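Local atomic coordinates of exoribonuclease II, mitochondrial (Candida glabrata, PDB entry 6F3H), a protein that degrades RNA from the 3' end toward the 5' end in mitochondria, as the exoribonuclease component of the mtEXO degradosome. Residues I412-L417 with S422-H427; I491-E496 with L710-F715; K617-F622 with L694-P699. The protein carries 1 engineered substitution. All blocks are in the same frame, centred on the assembly; numbering follows the deposited sequence.

Interaction 1. Residues I412-L417 with S422-H427; sequences ISIEEL and SRIHIH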
loop_
_atom_site.group_PDB
_atom_site.type_symbol
_atom_site.label_atom_id
_atom_site.label_comp_id
_atom_site.label_asym_id
_atom_site.label_seq_id
_atom_site.Cartn_x
_atom_site.Cartn_y
_atom_site.Cartn_z
ATOM N N ILE A 412 1.800 7.229 26.232
ATOM C CA ILE A 412 2.431 6.285 27.152
ATOM C C ILE A 412 2.429 6.833 28.573
ATOM O O ILE A 412 2.705 8.018 28.800
ATOM C CB ILE A 412 3.880 5.980 26.733
ATOM C CG1 ILE A 412 3.970 5.836 25.227
ATOM C CG2 ILE A 412 4.381 4.740 27.412
ATOM C CD1 ILE A 412 5.367 5.610 24.768
ATOM N N SER A 413 2.195 5.942 29.535
ATOM C CA SER A 413 2.231 6.278 30.947
ATOM C C SER A 413 2.909 5.142 31.682
ATOM O O SER A 413 2.682 3.972 31.362
ATOM C CB SER A 413 0.827 6.512 31.487
ATOM O OG SER A 413 0.234 7.631 30.845
ATOM N N ILE A 414 3.776 5.490 32.633
ATOM C CA ILE A 414 4.469 4.499 33.443
ATOM C C ILE A 414 4.281 4.812 34.917
ATOM O O ILE A 414 4.208 5.978 35.330
ATOM C CB ILE A 414 5.967 4.399 33.092
ATOM C CG1 ILE A 414 6.647 3.335 33.940
ATOM C CG2 ILE A 414 6.652 5.696 33.288
ATOM C CD1 ILE A 414 8.033 3.057 33.516
ATOM N N GLU A 415 4.160 3.752 35.699
ATOM C CA GLU A 415 4.174 3.815 37.145
ATOM C C GLU A 415 5.290 2.935 37.653
ATOM O O GLU A 415 5.256 1.714 37.456
ATOM C CB GLU A 415 2.852 3.351 37.712
ATOM C CG GLU A 415 1.849 4.423 37.704
ATOM C CD GLU A 415 0.500 3.873 37.985
ATOM O OE1 GLU A 415 0.351 2.638 37.859
ATOM O OE2 GLU A 415 -0.388 4.659 38.370
ATOM N N GLU A 416 6.274 3.547 38.303
ATOM C CA GLU A 416 7.316 2.748 38.918
ATOM C C GLU A 416 6.802 2.317 40.283
ATOM O O GLU A 416 6.631 3.141 41.189
ATOM C CB GLU A 416 8.630 3.509 38.997
ATOM C CG GLU A 416 9.803 2.540 39.025
ATOM C CD GLU A 416 11.162 3.228 39.095
ATOM O OE1 GLU A 416 11.211 4.481 39.185
ATOM O OE2 GLU A 416 12.184 2.503 39.020
ATOM N N LEU A 417 6.487 1.032 40.386
ATOM C CA LEU A 417 5.983 0.377 41.579
ATOM C C LEU A 417 7.109 -0.015 42.527
ATOM O O LEU A 417 7.068 0.288 43.722
ATOM C CB LEU A 417 5.213 -0.873 41.163
ATOM C CG LEU A 417 4.096 -0.608 40.176
ATOM C CD1 LEU A 417 3.316 -1.886 39.896
ATOM C CD2 LEU A 417 3.207 0.483 40.740
ATOM N N SER A 422 7.569 -2.261 36.965
ATOM C CA SER A 422 6.935 -1.043 36.476
ATOM C C SER A 422 5.600 -1.402 35.840
ATOM O O SER A 422 5.447 -2.471 35.243
ATOM C CB SER A 422 7.796 -0.322 35.432
ATOM O OG SER A 422 9.183 -0.428 35.704
ATOM N N ARG A 423 4.633 -0.503 35.952
ATOM C CA ARG A 423 3.357 -0.703 35.290
ATOM C C ARG A 423 3.215 0.300 34.163
ATOM O O ARG A 423 3.532 1.486 34.321
ATOM C CB ARG A 423 2.165 -0.554 36.226
ATOM C CG ARG A 423 0.852 -0.614 35.450
ATOM C CD ARG A 423 -0.377 -0.517 36.315
ATOM N NE ARG A 423 -0.276 -1.333 37.517
ATOM C CZ ARG A 423 -0.482 -0.871 38.745
ATOM N NH1 ARG A 423 -0.806 0.401 38.925
ATOM N NH2 ARG A 423 -0.369 -1.676 39.790
ATOM N N ILE A 424 2.739 -0.191 33.024
ATOM C CA ILE A 424 2.683 0.579 31.798
ATOM C C ILE A 424 1.262 0.704 31.300
ATOM O O ILE A 424 0.491 -0.260 31.323
ATOM C CB ILE A 424 3.564 -0.060 30.731
ATOM C CG1 ILE A 424 4.872 -0.443 31.401
ATOM C CG2 ILE A 424 3.708 0.895 29.609
ATOM C CD1 ILE A 424 5.695 0.755 31.833
ATOM N N HIS A 425 0.940 1.895 30.816
ATOM C CA HIS A 425 -0.367 2.200 30.275
ATOM C C HIS A 425 -0.201 2.816 28.911
ATOM O O HIS A 425 0.492 3.826 28.762
ATOM C CB HIS A 425 -1.119 3.148 31.177
ATOM C CG HIS A 425 -1.354 2.598 32.542
ATOM N ND1 HIS A 425 -2.449 1.818 32.850
ATOM C CD2 HIS A 425 -0.634 2.712 33.681
ATOM C CE1 HIS A 425 -2.398 1.488 34.127
ATOM N NE2 HIS A 425 -1.309 2.020 34.653
ATOM N N ILE A 426 -0.857 2.218 27.933
ATOM C CA ILE A 426 -0.839 2.691 26.566
ATOM C C ILE A 426 -2.230 3.155 26.257
ATOM O O ILE A 426 -3.163 2.348 26.190
ATOM C CB ILE A 426 -0.404 1.598 25.602
ATOM C CG1 ILE A 426 0.742 0.851 26.243
ATOM C CG2 ILE A 426 0.011 2.207 24.288
ATOM C CD1 ILE A 426 1.959 1.733 26.411
ATOM N N HIS A 427 -2.368 4.448 26.073
ATOM C CA HIS A 427 -3.669 5.044 25.865
ATOM C C HIS A 427 -3.798 5.353 24.399
ATOM O O HIS A 427 -3.037 6.153 23.854
ATOM C CB HIS A 427 -3.856 6.299 26.698
ATOM C CG HIS A 427 -3.343 6.143 28.080
ATOM N ND1 HIS A 427 -3.975 5.349 29.005
ATOM C CD2 HIS A 427 -2.275 6.689 28.703
ATOM C CE1 HIS A 427 -3.293 5.389 30.134
ATOM N NE2 HIS A 427 -2.262 6.201 29.979
#

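Interaction 2. Residues I491-E496 with L710-F715; sequences ISFSFE and LQLHRF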
loop_
_atom_site.group_PDB
_atom_site.type_symbol
_atom_site.label_atom_id
_atom_site.label_comp_id
_atom_site.label_asym_id
_atom_site.label_seq_id
_atom_site.Cartn_x
_atom_site.Cartn_y
_atom_site.Cartn_z
ATOM N N ILE A 491 -8.831 4.194 24.826
ATOM C CA ILE A 491 -8.811 2.778 25.096
ATOM C C ILE A 491 -7.421 2.475 25.602
ATOM O O ILE A 491 -6.438 2.696 24.889
ATOM C CB ILE A 491 -9.117 1.946 23.849
ATOM C CG1 ILE A 491 -10.506 2.284 23.310
ATOM C CG2 ILE A 491 -9.048 0.478 24.186
ATOM C CD1 ILE A 491 -11.020 1.257 22.272
ATOM N N SER A 492 -7.328 1.947 26.811
ATOM C CA SER A 492 -6.040 1.866 27.461
ATOM C C SER A 492 -5.689 0.427 27.789
ATOM O O SER A 492 -6.517 -0.348 28.282
ATOM C CB SER A 492 -6.029 2.747 28.702
ATOM O OG SER A 492 -6.415 4.070 28.357
ATOM N N PHE A 493 -4.439 0.093 27.512
ATOM C CA PHE A 493 -3.919 -1.250 27.672
ATOM C C PHE A 493 -2.846 -1.178 28.728
ATOM O O PHE A 493 -1.866 -0.456 28.562
ATOM C CB PHE A 493 -3.333 -1.758 26.368
ATOM C CG PHE A 493 -4.290 -1.683 25.230
ATOM C CD1 PHE A 493 -4.513 -0.471 24.575
ATOM C CD2 PHE A 493 -4.976 -2.812 24.806
ATOM C CE1 PHE A 493 -5.412 -0.386 23.520
ATOM C CE2 PHE A 493 -5.870 -2.729 23.756
ATOM C CZ PHE A 493 -6.089 -1.518 23.111
ATOM N N SER A 494 -3.027 -1.916 29.800
ATOM C CA SER A 494 -2.178 -1.777 30.962
ATOM C C SER A 494 -1.572 -3.126 31.285
ATOM O O SER A 494 -2.209 -4.164 31.077
ATOM C CB SER A 494 -2.970 -1.247 32.142
ATOM O OG SER A 494 -3.791 -0.165 31.735
ATOM N N PHE A 495 -0.326 -3.104 31.738
ATOM C CA PHE A 495 0.368 -4.330 32.105
ATOM C C PHE A 495 1.675 -3.968 32.789
ATOM O O PHE A 495 2.124 -2.819 32.752
ATOM C CB PHE A 495 0.646 -5.187 30.898
ATOM C CG PHE A 495 1.297 -4.435 29.827
ATOM C CD1 PHE A 495 0.541 -3.748 28.889
ATOM C CD2 PHE A 495 2.675 -4.328 29.795
ATOM C CE1 PHE A 495 1.153 -3.006 27.884
ATOM C CE2 PHE A 495 3.295 -3.594 28.814
ATOM C CZ PHE A 495 2.532 -2.930 27.845
ATOM N N GLU A 496 2.297 -4.975 33.389
ATOM C CA GLU A 496 3.489 -4.762 34.182
ATOM C C GLU A 496 4.657 -5.572 33.672
ATOM O O GLU A 496 4.512 -6.722 33.239
ATOM C CB GLU A 496 3.251 -5.088 35.622
ATOM C CG GLU A 496 2.423 -4.033 36.281
ATOM C CD GLU A 496 1.703 -4.559 37.492
ATOM O OE1 GLU A 496 2.182 -5.562 38.056
ATOM O OE2 GLU A 496 0.674 -3.970 37.889
ATOM N N LEU A 710 -13.744 -1.547 17.373
ATOM C CA LEU A 710 -15.173 -1.806 17.502
ATOM C C LEU A 710 -15.418 -3.183 18.069
ATOM O O LEU A 710 -16.382 -3.391 18.811
ATOM C CB LEU A 710 -15.860 -1.687 16.160
ATOM C CG LEU A 710 -15.712 -0.332 15.478
ATOM C CD1 LEU A 710 -15.592 -0.519 13.956
ATOM C CD2 LEU A 710 -16.856 0.607 15.807
ATOM N N GLN A 711 -14.548 -4.132 17.750
ATOM C CA GLN A 711 -14.694 -5.428 18.380
ATOM C C GLN A 711 -14.448 -5.319 19.869
ATOM O O GLN A 711 -15.106 -6.002 20.662
ATOM C CB GLN A 711 -13.726 -6.426 17.746
ATOM C CG GLN A 711 -14.026 -6.728 16.284
ATOM C CD GLN A 711 -15.328 -7.493 16.094
ATOM O OE1 GLN A 711 -15.312 -8.705 15.909
ATOM N NE2 GLN A 711 -16.465 -6.790 16.172
ATOM N N LEU A 712 -13.540 -4.432 20.266
ATOM C CA LEU A 712 -13.261 -4.272 21.679
ATOM C C LEU A 712 -14.432 -3.625 22.393
ATOM O O LEU A 712 -14.920 -4.157 23.395
ATOM C CB LEU A 712 -11.982 -3.467 21.865
ATOM C CG LEU A 712 -10.771 -4.345 21.575
ATOM C CD1 LEU A 712 -9.473 -3.612 21.773
ATOM C CD2 LEU A 712 -10.825 -5.554 22.455
ATOM N N HIS A 713 -14.952 -2.526 21.853
ATOM C CA HIS A 713 -16.115 -1.908 22.466
ATOM C C HIS A 713 -17.205 -2.926 22.720
ATOM O O HIS A 713 -17.771 -2.993 23.813
ATOM C CB HIS A 713 -16.658 -0.819 21.569
ATOM C CG HIS A 713 -15.961 0.474 21.743
ATOM N ND1 HIS A 713 -16.616 1.618 22.141
ATOM C CD2 HIS A 713 -14.663 0.813 21.582
ATOM C CE1 HIS A 713 -15.751 2.611 22.214
ATOM N NE2 HIS A 713 -14.560 2.150 21.880
ATOM N N ARG A 714 -17.491 -3.758 21.728
ATOM C CA ARG A 714 -18.545 -4.741 21.911
ATOM C C ARG A 714 -18.190 -5.697 23.025
ATOM O O ARG A 714 -18.986 -5.940 23.934
ATOM C CB ARG A 714 -18.770 -5.506 20.612
ATOM C CG ARG A 714 -19.354 -4.650 19.540
ATOM C CD ARG A 714 -20.607 -4.011 20.089
ATOM N NE ARG A 714 -21.442 -3.492 19.026
ATOM C CZ ARG A 714 -22.225 -4.257 18.279
ATOM N NH1 ARG A 714 -22.966 -3.721 17.324
ATOM N NH2 ARG A 714 -22.257 -5.566 18.483
ATOM N N PHE A 715 -16.964 -6.185 23.007
ATOM C CA PHE A 715 -16.559 -7.228 23.932
ATOM C C PHE A 715 -16.509 -6.722 25.358
ATOM O O PHE A 715 -17.013 -7.366 26.286
ATOM C CB PHE A 715 -15.198 -7.733 23.525
ATOM C CG PHE A 715 -14.654 -8.739 24.439
ATOM C CD1 PHE A 715 -15.171 -10.019 24.462
ATOM C CD2 PHE A 715 -13.616 -8.414 25.278
ATOM C CE1 PHE A 715 -14.651 -10.968 25.307
ATOM C CE2 PHE A 715 -13.092 -9.352 26.119
ATOM C CZ PHE A 715 -13.604 -10.633 26.137
#

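Interaction 3. Residues K617-F622 with L694-P699; sequences KLCAAF and LTVTSP. With nucleotides of chain C.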
loop_
_atom_site.group_PDB
_atom_site.type_symbol
_atom_site.label_atom_id
_atom_site.label_comp_id
_atom_site.label_asym_id
_atom_site.label_seq_id
_atom_site.Cartn_x
_atom_site.Cartn_y
_atom_site.Cartn_z
ATOM N N LYS A 617 1.471 -6.795 19.626
ATOM C CA LYS A 617 1.679 -8.222 19.847
ATOM C C LYS A 617 0.699 -8.757 20.874
ATOM O O LYS A 617 0.158 -9.854 20.716
ATOM C CB LYS A 617 3.099 -8.517 20.316
ATOM C CG LYS A 617 4.135 -8.554 19.234
ATOM C CD LYS A 617 5.408 -9.180 19.768
ATOM C CE LYS A 617 6.209 -8.240 20.682
ATOM N NZ LYS A 617 7.569 -8.800 20.978
ATOM N N LEU A 618 0.450 -7.999 21.935
ATOM C CA LEU A 618 -0.369 -8.529 23.015
ATOM C C LEU A 618 -1.834 -8.638 22.623
ATOM O O LEU A 618 -2.506 -9.599 23.009
ATOM C CB LEU A 618 -0.218 -7.664 24.256
ATOM C CG LEU A 618 1.141 -7.904 24.916
ATOM C CD1 LEU A 618 1.334 -7.014 26.127
ATOM C CD2 LEU A 618 1.326 -9.375 25.263
ATOM N N CYS A 619 -2.359 -7.675 21.859
ATOM C CA CYS A 619 -3.751 -7.814 21.440
ATOM C C CYS A 619 -3.945 -8.997 20.527
ATOM O O CYS A 619 -5.055 -9.534 20.443
ATOM C CB CYS A 619 -4.265 -6.567 20.755
ATOM S SG CYS A 619 -4.690 -5.352 21.921
ATOM N N ALA A 620 -2.895 -9.403 19.826
ATOM C CA ALA A 620 -2.951 -10.671 19.129
ATOM C C ALA A 620 -3.339 -11.770 20.101
ATOM O O ALA A 620 -4.342 -12.469 19.909
ATOM C CB ALA A 620 -1.601 -10.970 18.479
ATOM N N ALA A 621 -2.572 -11.892 21.191
ATOM C CA ALA A 621 -2.852 -12.914 22.189
ATOM C C ALA A 621 -4.269 -12.782 22.710
ATOM O O ALA A 621 -5.008 -13.769 22.815
ATOM C CB ALA A 621 -1.848 -12.802 23.329
ATOM N N PHE A 622 -4.676 -11.555 22.984
ATOM C CA PHE A 622 -5.969 -11.301 23.593
ATOM C C PHE A 622 -7.104 -11.728 22.672
ATOM O O PHE A 622 -8.019 -12.447 23.090
ATOM C CB PHE A 622 -6.029 -9.819 23.923
ATOM C CG PHE A 622 -7.205 -9.401 24.732
ATOM C CD1 PHE A 622 -7.232 -9.608 26.098
ATOM C CD2 PHE A 622 -8.234 -8.686 24.146
ATOM C CE1 PHE A 622 -8.300 -9.158 26.857
ATOM C CE2 PHE A 622 -9.305 -8.242 24.892
ATOM C CZ PHE A 622 -9.339 -8.472 26.247
ATOM N N LEU A 694 -1.399 -7.825 15.793
ATOM C CA LEU A 694 -2.703 -7.240 15.507
ATOM C C LEU A 694 -2.656 -5.770 15.873
ATOM O O LEU A 694 -2.478 -5.435 17.045
ATOM C CB LEU A 694 -3.799 -7.968 16.288
ATOM C CG LEU A 694 -5.247 -7.524 16.078
ATOM C CD1 LEU A 694 -6.107 -8.727 15.801
ATOM C CD2 LEU A 694 -5.803 -6.784 17.281
ATOM N N THR A 695 -2.824 -4.894 14.886
ATOM C CA THR A 695 -2.516 -3.482 15.068
ATOM C C THR A 695 -3.730 -2.757 15.624
ATOM O O THR A 695 -4.809 -2.801 15.033
ATOM C CB THR A 695 -2.066 -2.828 13.758
ATOM O OG1 THR A 695 -3.138 -2.856 12.814
ATOM C CG2 THR A 695 -0.871 -3.546 13.182
ATOM N N VAL A 696 -3.535 -2.073 16.753
ATOM C CA VAL A 696 -4.597 -1.371 17.466
ATOM C C VAL A 696 -4.166 0.048 17.818
ATOM O O VAL A 696 -4.971 0.868 18.272
ATOM C CB VAL A 696 -4.964 -2.139 18.732
ATOM C CG1 VAL A 696 -5.822 -3.324 18.395
ATOM C CG2 VAL A 696 -3.695 -2.592 19.376
ATOM N N THR A 697 -2.885 0.335 17.639
ATOM C CA THR A 697 -2.315 1.586 18.092
ATOM C C THR A 697 -2.704 2.787 17.251
ATOM O O THR A 697 -2.450 3.914 17.682
ATOM C CB THR A 697 -0.809 1.452 18.083
ATOM O OG1 THR A 697 -0.379 1.094 16.765
ATOM C CG2 THR A 697 -0.402 0.367 19.033
ATOM N N SER A 698 -3.275 2.598 16.063
ATOM C CA SER A 698 -3.573 3.718 15.167
ATOM C C SER A 698 -4.966 3.613 14.577
ATOM O O SER A 698 -5.139 3.544 13.366
ATOM C CB SER A 698 -2.539 3.772 14.053
ATOM O OG SER A 698 -1.301 3.406 14.570
ATOM N N PRO A 699 -5.995 3.658 15.409
ATOM C CA PRO A 699 -7.359 3.499 14.896
ATOM C C PRO A 699 -7.878 4.674 14.065
ATOM O O PRO A 699 -8.964 4.540 13.498
ATOM C CB PRO A 699 -8.187 3.310 16.171
ATOM C CG PRO A 699 -7.417 4.012 17.225
ATOM C CD PRO A 699 -5.972 3.862 16.866
ATOM P P A C 5 2.585 2.894 15.216
ATOM O OP1 A C 5 1.507 2.703 16.212
ATOM O OP2 A C 5 2.379 2.402 13.824
ATOM O "O5'" A C 5 2.847 4.450 15.126
ATOM C "C5'" A C 5 3.165 5.165 16.302
ATOM C "C4'" A C 5 3.754 6.515 16.007
ATOM O "O4'" A C 5 5.015 6.366 15.313
ATOM C "C3'" A C 5 2.940 7.427 15.108
ATOM O "O3'" A C 5 1.928 8.107 15.815
ATOM C "C2'" A C 5 4.001 8.358 14.559
ATOM O "O2'" A C 5 4.371 9.316 15.539
ATOM C "C1'" A C 5 5.158 7.387 14.363
ATOM N N9 A C 5 5.053 6.765 13.053
ATOM C C8 A C 5 4.462 5.580 12.692
ATOM N N7 A C 5 4.504 5.340 11.405
ATOM C C5 A C 5 5.149 6.462 10.920
ATOM C C6 A C 5 5.521 6.834 9.629
ATOM N N6 A C 5 5.275 6.080 8.549
ATOM N N1 A C 5 6.159 8.025 9.504
ATOM C C2 A C 5 6.401 8.775 10.595
ATOM N N3 A C 5 6.106 8.534 11.871
ATOM C C4 A C 5 5.480 7.352 11.930
#

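Interaction 1. Residues I412-L417 with S422-H427
A beta hairpin of the RNB domain sets Ser413 opposite His425 and Glu415 opposite Arg423 as antiparallel hydrogen-bonded pairs, with non-hydrogen-bonded isoleucine pairs between and beside them. His425 N reaches Ser413 O at 2.8 Å, and Arg423 N reaches Glu415 O at 2.8 Å; each pair also bonds in the reverse sense. The isoleucines share one face. A first torsion of -179° swings CG1 of Ile414 away from its own N, and it lies alongside Ile424 CD1, at 3.5 Å, while Ile412 CG2 meets Ile426 CD1 at 4.0 Å. Branched aliphatic chains suit an extended backbone and this buried part of the face, which ends at the exposed Glu416. The other face is polar. There His427 NE2 donates to Ser413 OG, 3.0 Å away in the ring plane, and Ser413 OG also bonds Pro396 O; His427 ND1 and Ser492 OG are hydrogen-bonded, and two partners limit the ring's rotation. Glu415 OE1 forms a salt bridge with Arg423 NH1 at 2.7 Å, although the hydrogen bond within it is weak and the planes stand 73° apart. Leu417 CD1 lies over a guanidinium face, 3.7 Å from Arg423 NH2, and Glu496 pairs with Arg423 NE. The isoleucines pack on helices 543-567 and 603-625, close to magnesium ligand Asp410. Strand 410-416 is outermost in its sheet; strand 421-429 separates it from strand 488-499.

Interaction 2. Residues I491-E496 with L710-F715
Ile491 and His713 make the tighter half of this contact between a sheet strand and a helix of the RNB domain. The terminal methyl CD1 of Ile491 comes against the edge of the imidazole, 3.7 Å from His713 NE2 and about equally far from CD2. Ile491 suits the place because its extended CG1 branch (chi2 -166°) carries a methyl far from the strand, bridging backbones that come no nearer than 9.0 Å between the CA atoms of Ile491 and Leu712. NE2 of His713 is hydrogen-bonded to Asp430 OD1, which would help to hold the ring's orientation while the same edge takes the methyl. Looser is the meeting of Phe493 and Leu712, which approach from opposite directions. CD1 of Leu712 lies near the plane of the phenyl ring, at its edge, 4.2 Å from Phe493 CZ. No hydrogen bond joins the two segments. Beyond Phe493 the strand diverges from the helix and runs on to the partly exposed Glu496. Strand 488-499 lies between strands 421-429 and 505-519. Helix 603-625 fills in between sheet and helix 703-716, with Cys619 against Phe493 and with Phe622 and Phe623 against Leu712.

Interaction 3. Residues K617-F622 with L694-P699
This is apolar packing of a helix against an irregular loop: Cys619 and Ala620 of helix 603-625 receive Leu694 and Val696, from the segment that leads toward helix 703-716 and also contacts the bound RNA. Leu694 is turned with CG pointing away from its own N (chi1 -178°), which carries CD2 to Cys619 CB at 3.8 Å. Its CB lies 3.9 Å from Ala620 N, an approach to the helix backbone that the small alanine permits; the two CB atoms are 4.3 Å apart. Two residues on, Val696 CG2 touches Cys619 SG at 3.9 Å, so the thiol serves as a compact nonpolar surface. No hydrogen bond crosses between the segments, but Asn616, on the same helix, ties down the loop by bonding Val696 N through OD1. The anchored loop then presents Thr697 to the RNA: its OG1 donates to OP1 of A5 of chain C at 2.5 Å, while Asn616 ND2 makes a weak bond to that hydroxyl. A threonine fits here, its short hydroxyl side chain being able to meet a phosphate; Ser698 OG lies 3.3 Å from the same OP1. The loop also rests on helix 703-716, where Asn708 touches Leu694 and Val696 and Asp705 bonds Thr695 OG1 and Ser698 N.

Overall arrangement
All three contacts belong to the RNB domain and are chiefly buried, although interaction 1 reaches the surface at the turn of its hairpin. Interactions 1 and 2 share a sheet: His425 ND1 and Ser494 OG are probably hydrogen-bonded, and Phe495 O pairs with Ile424 N. Interactions 2 and 3 meet along helix 603-625, where Phe715 also packs on Phe622, their centres about 9 Å apart, whereas interactions 1 and 3 do not touch. Chemistry follows place. Backbone bonds and a charged pair join the neighbouring strands of interaction 1; apolar packing dominates interactions 2 and 3, which join the sheet to helix 703-716 and helix 603-625 to a loop, and 694-699 adds a polar end facing RNA.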